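PDB 3OYV: imelysin from Bacteroides ovatus ATCC 8483, which is probably an outer-membrane, metal-binding protein of the imelysin family, a putative peptidase that may take part in bacterial iron uptake. Local coordinates for residues S66-S70 / A71-V75; E54-A57 / S58-A62; I213-N216 / S217-I220. All blocks are in the same frame, centred on the assembly; numbering follows the deposited sequence. Where two conformers were deposited one is given.

From the N terminus, contact 2 comes first: residues 54-62 take in the cap and the whole of the short helix 56-62. Contact 1 follows in residues 66-75, where the loop leaving that helix ends and helix 71-102 begins. Contact 3, at 213-220, folds up most of the loop that joins helices 189-214 and 223-261. The three lie in series, none nested in or crossing another. Contacts 1 and 2 have centres about 12 Å apart and touch, the Tyr68 ring lying against Tyr56 and Phe60. Contact 3 reaches contact 1 through Ile213, which packs on Leu72 and Val75, joining helices 71-102 and 189-214; nearest atoms of contacts 2 and 3 stay about 12 Å apart.

Contact 1. Residues S66-S70 / A71-V75; sequences SPYAS and ALSCV
Ser70 and Ser73 meet at the start of helix 71-102, where Ser70 is the N-cap. Its hydroxyl takes up one of the N-H groups of the first turn, that of Ser73: Ser73 N gives a hydrogen bond to Ser70 OG at 2.9 Å, with an N-H...O angle of 161°. OG sits between the backbone N and the carbonyl carbon (chi1 68°), which turns it back over the helix end. Ser70 also uses its carbonyl, Cys74 N donating to Ser70 O at 3.2 Å, so one residue serves two amides of the first turn.

Cys74 makes an oblique sulfur-aromatic contact with Tyr68: Cys74 SG lies 5.2 Å from the centroid of the Tyr68 ring and comes within 4.0 Å of Tyr68 CB. Ser73 is modelled in two conformers. In the one described here its OG approaches the edge of the Tyr68 ring, near the ring plane, with Tyr68 CD1 3.5 Å from Ser73 OG. A water that accepts from Ala69 N lies 3.0 Å from this Ser73 OG, a link to the loop backbone that is tentative for the same reason.

Further out, Phe60 meets Tyr68 edge-to-face, while Asp223 OD1 accepts from Ala71 N, a second side chain at this helix start. Pro67, which follows a cis peptide bond, lays its CG over one face of the Tyr68 ring, offset toward the rim.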
loop_
_atom_site.group_PDB
_atom_site.type_symbol
_atom_site.label_atom_id
_atom_site.label_comp_id
_atom_site.label_asym_id
_atom_site.label_seq_id
_atom_site.Cartn_x
_atom_site.Cartn_y
_atom_site.Cartn_z
ATOM N N SER A 66 -2.378 -27.130 6.053
ATOM C CA SER A 66 -2.918 -26.319 4.964
ATOM C C SER A 66 -3.341 -24.956 5.511
ATOM O O SER A 66 -3.817 -24.873 6.655
ATOM C CB SER A 66 -4.124 -27.019 4.295
ATOM O OG SER A 66 -4.701 -26.214 3.286
ATOM N N PRO A 67 -3.148 -23.885 4.720
ATOM C CA PRO A 67 -2.602 -23.836 3.366
ATOM C C PRO A 67 -1.067 -23.759 3.317
ATOM O O PRO A 67 -0.502 -23.700 2.216
ATOM C CB PRO A 67 -3.212 -22.548 2.804
ATOM C CG PRO A 67 -3.368 -21.667 4.005
ATOM C CD PRO A 67 -3.420 -22.532 5.235
ATOM N N TYR A 68 -0.419 -23.759 4.487
ATOM C CA TYR A 68 1.048 -23.676 4.574
ATOM C C TYR A 68 1.588 -24.830 5.384
ATOM O O TYR A 68 1.671 -24.784 6.623
ATOM C CB TYR A 68 1.506 -22.319 5.171
ATOM C CG TYR A 68 0.957 -21.170 4.360
ATOM C CD1 TYR A 68 1.269 -21.026 3.015
ATOM C CD2 TYR A 68 0.063 -20.264 4.920
ATOM C CE1 TYR A 68 0.731 -20.010 2.259
ATOM C CE2 TYR A 68 -0.461 -19.235 4.174
ATOM C CZ TYR A 68 -0.145 -19.117 2.842
ATOM O OH TYR A 68 -0.688 -18.108 2.070
ATOM N N ALA A 69 1.963 -25.884 4.671
ATOM C CA ALA A 69 2.398 -27.125 5.292
ATOM C C ALA A 69 3.917 -27.308 5.302
ATOM O O ALA A 69 4.404 -28.327 5.817
ATOM C CB ALA A 69 1.744 -28.318 4.561
ATOM N N SER A 70 4.635 -26.340 4.727
ATOM C CA SER A 70 6.080 -26.418 4.635
ATOM C C SER A 70 6.632 -25.019 4.532
ATOM O O SER A 70 5.919 -24.090 4.144
ATOM C CB SER A 70 6.497 -27.233 3.394
ATOM O OG SER A 70 6.176 -26.548 2.198
ATOM N N ALA A 71 7.919 -24.874 4.814
ATOM C CA ALA A 71 8.564 -23.592 4.582
ATOM C C ALA A 71 8.583 -23.253 3.091
ATOM O O ALA A 71 8.461 -22.092 2.716
ATOM C CB ALA A 71 9.990 -23.560 5.185
ATOM N N LEU A 72 8.745 -24.263 2.226
ATOM C CA LEU A 72 8.672 -24.040 0.791
ATOM C C LEU A 72 7.352 -23.396 0.401
ATOM O O LEU A 72 7.347 -22.453 -0.378
ATOM C CB LEU A 72 8.896 -25.336 0.003
ATOM C CG LEU A 72 8.729 -25.229 -1.506
ATOM C CD1 LEU A 72 9.685 -24.208 -2.074
ATOM C CD2 LEU A 72 8.892 -26.587 -2.192
ATOM N N SER A 73 6.234 -23.903 0.921
ATOM C CA SER A 73 4.920 -23.328 0.621
ATOM C C SER A 73 4.853 -21.845 1.022
ATOM O O SER A 73 4.353 -20.987 0.273
ATOM C CB SER A 73 3.842 -24.108 1.368
ATOM O OG SER A 73 2.554 -23.630 1.036
ATOM N N CYS A 74 5.378 -21.548 2.208
ATOM C CA CYS A 74 5.438 -20.161 2.660
ATOM C C CYS A 74 6.249 -19.317 1.685
ATOM O O CYS A 74 5.844 -18.217 1.301
ATOM C CB CYS A 74 6.115 -20.043 4.025
ATOM S SG CYS A 74 5.218 -20.808 5.359
ATOM N N VAL A 75 7.415 -19.822 1.266
ATOM C CA VAL A 75 8.315 -19.041 0.419
ATOM C C VAL A 75 7.758 -18.841 -1.003
ATOM O O VAL A 75 7.910 -17.776 -1.590
ATOM C CB VAL A 75 9.740 -19.647 0.426
ATOM C CG1 VAL A 75 10.628 -19.083 -0.683
ATOM C CG2 VAL A 75 10.363 -19.432 1.807
HETATM O O HOH W 1 1.346 -26.249 1.918
#

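Contact 2. Residues E54-A57 / S58-A62; sequences ESYA and SLFKA
The N-terminus of the short helix 56-62 is capped by Ser55, whose OG accepts a hydrogen bond from Ser58 N at 3.0 Å, with an N-H...O angle of 161°. Ser58 OG lies 3.1 Å from Ser55 OG. A water accepts from Ser55 N and lies 2.9 Å from Ser58 OG, joining the backbone before the helix to that hydroxyl. Glu54, just before the cap, reaches over with its chain extended beyond CG, its carboxylate lying against Ser58 and Leu59. Glu54 OE2 is 3.4 Å from Leu59 CA, while OE1 rests near Ser58 CB; the Glu54 and Leu59 side chains cross at about a right angle.

Behind the cap the backbone settles into regular alpha-helical i to i+4 bonding: Leu59 N donates to Ser55 O, Phe60 N to Tyr56 O at 2.9 Å, and Lys61 N to Ala57 O. Tyr56 and Leu59 then pack along one flank, Leu59 CD2 standing 4.3 Å above one face of the Tyr56 ring, toward its rim. Phe60 approaches the same tyrosine obliquely, with Tyr56 CE2 4.4 Å from Phe60 CD1. Trp46 and Tyr50 meet the Tyr56 ring edge-to-face, and Phe60 and Ala57 lean on Val234 of helix 223-261. Lys61 bends at chi3 (-73°), folding its chain around the carbonyl of Ala57; Lys61 CE comes to 3.3 Å from Ala57 O, and NZ continues to a salt bridge with Asp235.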
loop_
_atom_site.group_PDB
_atom_site.type_symbol
_atom_site.label_atom_id
_atom_site.label_comp_id
_atom_site.label_asym_id
_atom_site.label_seq_id
_atom_site.Cartn_x
_atom_site.Cartn_y
_atom_site.Cartn_z
ATOM N N GLU A 54 -4.078 -18.646 17.694
ATOM C CA GLU A 54 -2.698 -18.166 17.658
ATOM C C GLU A 54 -2.626 -17.022 16.658
ATOM O O GLU A 54 -3.450 -16.914 15.756
ATOM C CB GLU A 54 -1.691 -19.276 17.242
ATOM C CG GLU A 54 -1.916 -19.802 15.859
ATOM C CD GLU A 54 -0.928 -20.897 15.429
ATOM O OE1 GLU A 54 0.095 -21.111 16.122
ATOM O OE2 GLU A 54 -1.182 -21.492 14.351
ATOM N N SER A 55 -1.614 -16.193 16.804
ATOM C CA SER A 55 -1.437 -15.083 15.864
ATOM C C SER A 55 -1.153 -15.601 14.459
ATOM O O SER A 55 -0.661 -16.731 14.274
ATOM C CB SER A 55 -0.268 -14.236 16.332
ATOM O OG SER A 55 0.944 -14.949 16.164
ATOM N N TYR A 56 -1.372 -14.769 13.447
ATOM C CA TYR A 56 -1.043 -15.202 12.091
ATOM C C TYR A 56 0.480 -15.350 11.932
ATOM O O TYR A 56 0.940 -16.220 11.181
ATOM C CB TYR A 56 -1.610 -14.270 11.033
ATOM C CG TYR A 56 -1.789 -14.926 9.693
ATOM C CD1 TYR A 56 -2.928 -15.669 9.432
ATOM C CD2 TYR A 56 -0.820 -14.864 8.702
ATOM C CE1 TYR A 56 -3.107 -16.275 8.241
ATOM C CE2 TYR A 56 -1.027 -15.476 7.456
ATOM C CZ TYR A 56 -2.173 -16.190 7.254
ATOM O OH TYR A 56 -2.392 -16.839 6.055
ATOM N N ALA A 57 1.265 -14.545 12.646
ATOM C CA ALA A 57 2.718 -14.675 12.631
ATOM C C ALA A 57 3.080 -16.097 13.097
ATOM O O ALA A 57 3.914 -16.765 12.459
ATOM C CB ALA A 57 3.379 -13.626 13.510
ATOM N N SER A 58 2.505 -16.535 14.216
ATOM C CA SER A 58 2.819 -17.863 14.735
ATOM C C SER A 58 2.394 -18.948 13.727
ATOM O O SER A 58 3.122 -19.927 13.514
ATOM C CB SER A 58 2.163 -18.081 16.092
ATOM O OG SER A 58 2.747 -17.273 17.119
ATOM N N LEU A 59 1.221 -18.783 13.125
ATOM C CA LEU A 59 0.699 -19.722 12.137
ATOM C C LEU A 59 1.645 -19.855 10.927
ATOM O O LEU A 59 2.013 -20.964 10.521
ATOM C CB LEU A 59 -0.710 -19.256 11.708
ATOM C CG LEU A 59 -1.472 -20.073 10.680
ATOM C CD1 LEU A 59 -2.956 -19.715 10.774
ATOM C CD2 LEU A 59 -0.988 -19.865 9.279
ATOM N N PHE A 60 2.044 -18.723 10.370
ATOM C CA PHE A 60 2.875 -18.725 9.189
ATOM C C PHE A 60 4.261 -19.286 9.484
ATOM O O PHE A 60 4.796 -20.044 8.678
ATOM C CB PHE A 60 2.952 -17.324 8.608
ATOM C CG PHE A 60 3.352 -17.275 7.147
ATOM C CD1 PHE A 60 2.497 -17.741 6.148
ATOM C CD2 PHE A 60 4.579 -16.765 6.774
ATOM C CE1 PHE A 60 2.872 -17.665 4.799
ATOM C CE2 PHE A 60 4.942 -16.702 5.462
ATOM C CZ PHE A 60 4.105 -17.135 4.465
ATOM N N LYS A 61 4.856 -18.905 10.612
ATOM C CA LYS A 61 6.164 -19.442 10.974
ATOM C C LYS A 61 6.155 -20.933 11.281
ATOM O O LYS A 61 7.171 -21.612 11.094
ATOM C CB LYS A 61 6.770 -18.696 12.175
ATOM C CG LYS A 61 7.079 -17.267 11.819
ATOM C CD LYS A 61 7.739 -16.486 12.964
ATOM C CE LYS A 61 6.737 -16.168 14.076
ATOM N NZ LYS A 61 7.390 -15.506 15.239
ATOM N N ALA A 62 5.043 -21.436 11.796
ATOM C CA ALA A 62 4.943 -22.860 12.122
ATOM C C ALA A 62 4.699 -23.713 10.885
ATOM O O ALA A 62 5.190 -24.837 10.798
ATOM C CB ALA A 62 3.812 -23.113 13.142
HETATM O O HOH W 2 0.545 -16.656 18.821
#

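Contact 3. Residues I213-N216 / S217-I220; sequences IANN and SNNI
Asn215 and Ser217 meet just beyond the end of helix 189-214, where the side chain of Asn215 closes an Asx turn. Ser217 N donates to Asn215 OD1 at 3.0 Å, coming from above the amide's carbonyl plane rather than along a lone pair. CG lies opposite the backbone N of Asn215 (chi1 -176°), which swings OD1 over the following turn. Two backbone bonds of 3-10 type continue it: Asn218 N to Asn215 O at 2.9 Å and Asn219 N to Asn216 O at 3.0 Å.

Waters make the next layer. One donates to Ile213 O and Asn215 O and accepts from Ile220 N, bridging the helix end to the far side of the turn. Another accepts from both Asn215 ND2 and Asn218 ND2; these amide planes stand 57° apart. Asn218 ND2 also donates a hydrogen bond to Tyr212 O, in the last turn of the helix, and Asn216 OD1 takes a hydrogen bond from Asn221.

The apolar contact is Ile213 against Ile220, with Ile213 CG1 4.2 Å from Ile220 CD1 and the two side chains crossing at about a right angle. Both pack on Ile153 of helix 149-156; Ile213 also touches Leu72 of helix 71-102, and Ile220 touches Val225 of helix 223-261.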
loop_
_atom_site.group_PDB
_atom_site.type_symbol
_atom_site.label_atom_id
_atom_site.label_comp_id
_atom_site.label_asym_id
_atom_site.label_seq_id
_atom_site.Cartn_x
_atom_site.Cartn_y
_atom_site.Cartn_z
ATOM N N ILE A 213 14.105 -22.118 -6.480
ATOM C CA ILE A 213 13.819 -22.591 -5.120
ATOM C C ILE A 213 13.051 -23.921 -5.126
ATOM O O ILE A 213 13.380 -24.848 -4.372
ATOM C CB ILE A 213 13.034 -21.510 -4.313
ATOM C CG1 ILE A 213 13.885 -20.242 -4.191
ATOM C CG2 ILE A 213 12.656 -22.047 -2.928
ATOM C CD1 ILE A 213 13.079 -18.973 -3.718
ATOM N N ALA A 214 12.041 -24.016 -5.991
ATOM C CA ALA A 214 11.160 -25.177 -6.045
ATOM C C ALA A 214 11.865 -26.463 -6.528
ATOM O O ALA A 214 11.434 -27.550 -6.166
ATOM C CB ALA A 214 9.931 -24.891 -6.942
ATOM N N ASN A 215 12.947 -26.304 -7.286
ATOM C CA ASN A 215 13.708 -27.458 -7.803
ATOM C C ASN A 215 14.470 -28.149 -6.659
ATOM O O ASN A 215 15.455 -27.592 -6.166
ATOM C CB ASN A 215 14.662 -26.997 -8.897
ATOM C CG ASN A 215 15.431 -28.149 -9.557
ATOM O OD1 ASN A 215 15.328 -29.310 -9.133
ATOM N ND2 ASN A 215 16.207 -27.823 -10.572
ATOM N N ASN A 216 14.013 -29.346 -6.267
ATOM C CA ASN A 216 14.624 -30.126 -5.160
ATOM C C ASN A 216 16.122 -30.281 -5.334
ATOM O O ASN A 216 16.878 -30.246 -4.361
ATOM C CB ASN A 216 13.997 -31.528 -5.038
ATOM C CG ASN A 216 12.586 -31.504 -4.507
ATOM O OD1 ASN A 216 12.120 -30.472 -4.008
ATOM N ND2 ASN A 216 11.883 -32.632 -4.630
ATOM N N SER A 217 16.561 -30.389 -6.586
ATOM C CA SER A 217 17.962 -30.637 -6.876
ATOM C C SER A 217 18.874 -29.489 -6.498
ATOM O O SER A 217 20.075 -29.659 -6.419
ATOM C CB SER A 217 18.137 -31.010 -8.345
ATOM O OG SER A 217 17.260 -32.076 -8.675
ATOM N N ASN A 218 18.303 -28.303 -6.235
ATOM C CA ASN A 218 19.132 -27.196 -5.800
ATOM C C ASN A 218 19.348 -27.136 -4.275
ATOM O O ASN A 218 20.130 -26.331 -3.804
ATOM C CB ASN A 218 18.548 -25.870 -6.284
ATOM C CG ASN A 218 18.605 -25.736 -7.787
ATOM O OD1 ASN A 218 19.574 -26.177 -8.414
ATOM N ND2 ASN A 218 17.581 -25.137 -8.378
ATOM N N ASN A 219 18.673 -28.013 -3.550
ATOM C CA ASN A 219 18.958 -28.226 -2.132
ATOM C C ASN A 219 18.725 -27.017 -1.221
ATOM O O ASN A 219 19.313 -26.926 -0.150
ATOM C CB ASN A 219 20.372 -28.822 -1.956
ATOM C CG ASN A 219 20.499 -30.199 -2.598
ATOM O OD1 ASN A 219 19.596 -31.035 -2.495
ATOM N ND2 ASN A 219 21.601 -30.425 -3.293
ATOM N N ILE A 220 17.827 -26.117 -1.625
ATOM C CA ILE A 220 17.492 -24.942 -0.827
ATOM C C ILE A 220 16.014 -24.827 -0.511
ATOM O O ILE A 220 15.555 -23.743 -0.176
ATOM C CB ILE A 220 18.006 -23.633 -1.444
ATOM C CG1 ILE A 220 17.438 -23.391 -2.851
ATOM C CG2 ILE A 220 19.529 -23.640 -1.472
ATOM C CD1 ILE A 220 17.578 -21.953 -3.295
HETATM O O HOH W 3 15.824 -26.267 -3.777
HETATM O O HOH W 4 16.733 -25.044 -11.108
HETATM O O HOH W 5 14.997 -32.056 -9.708
#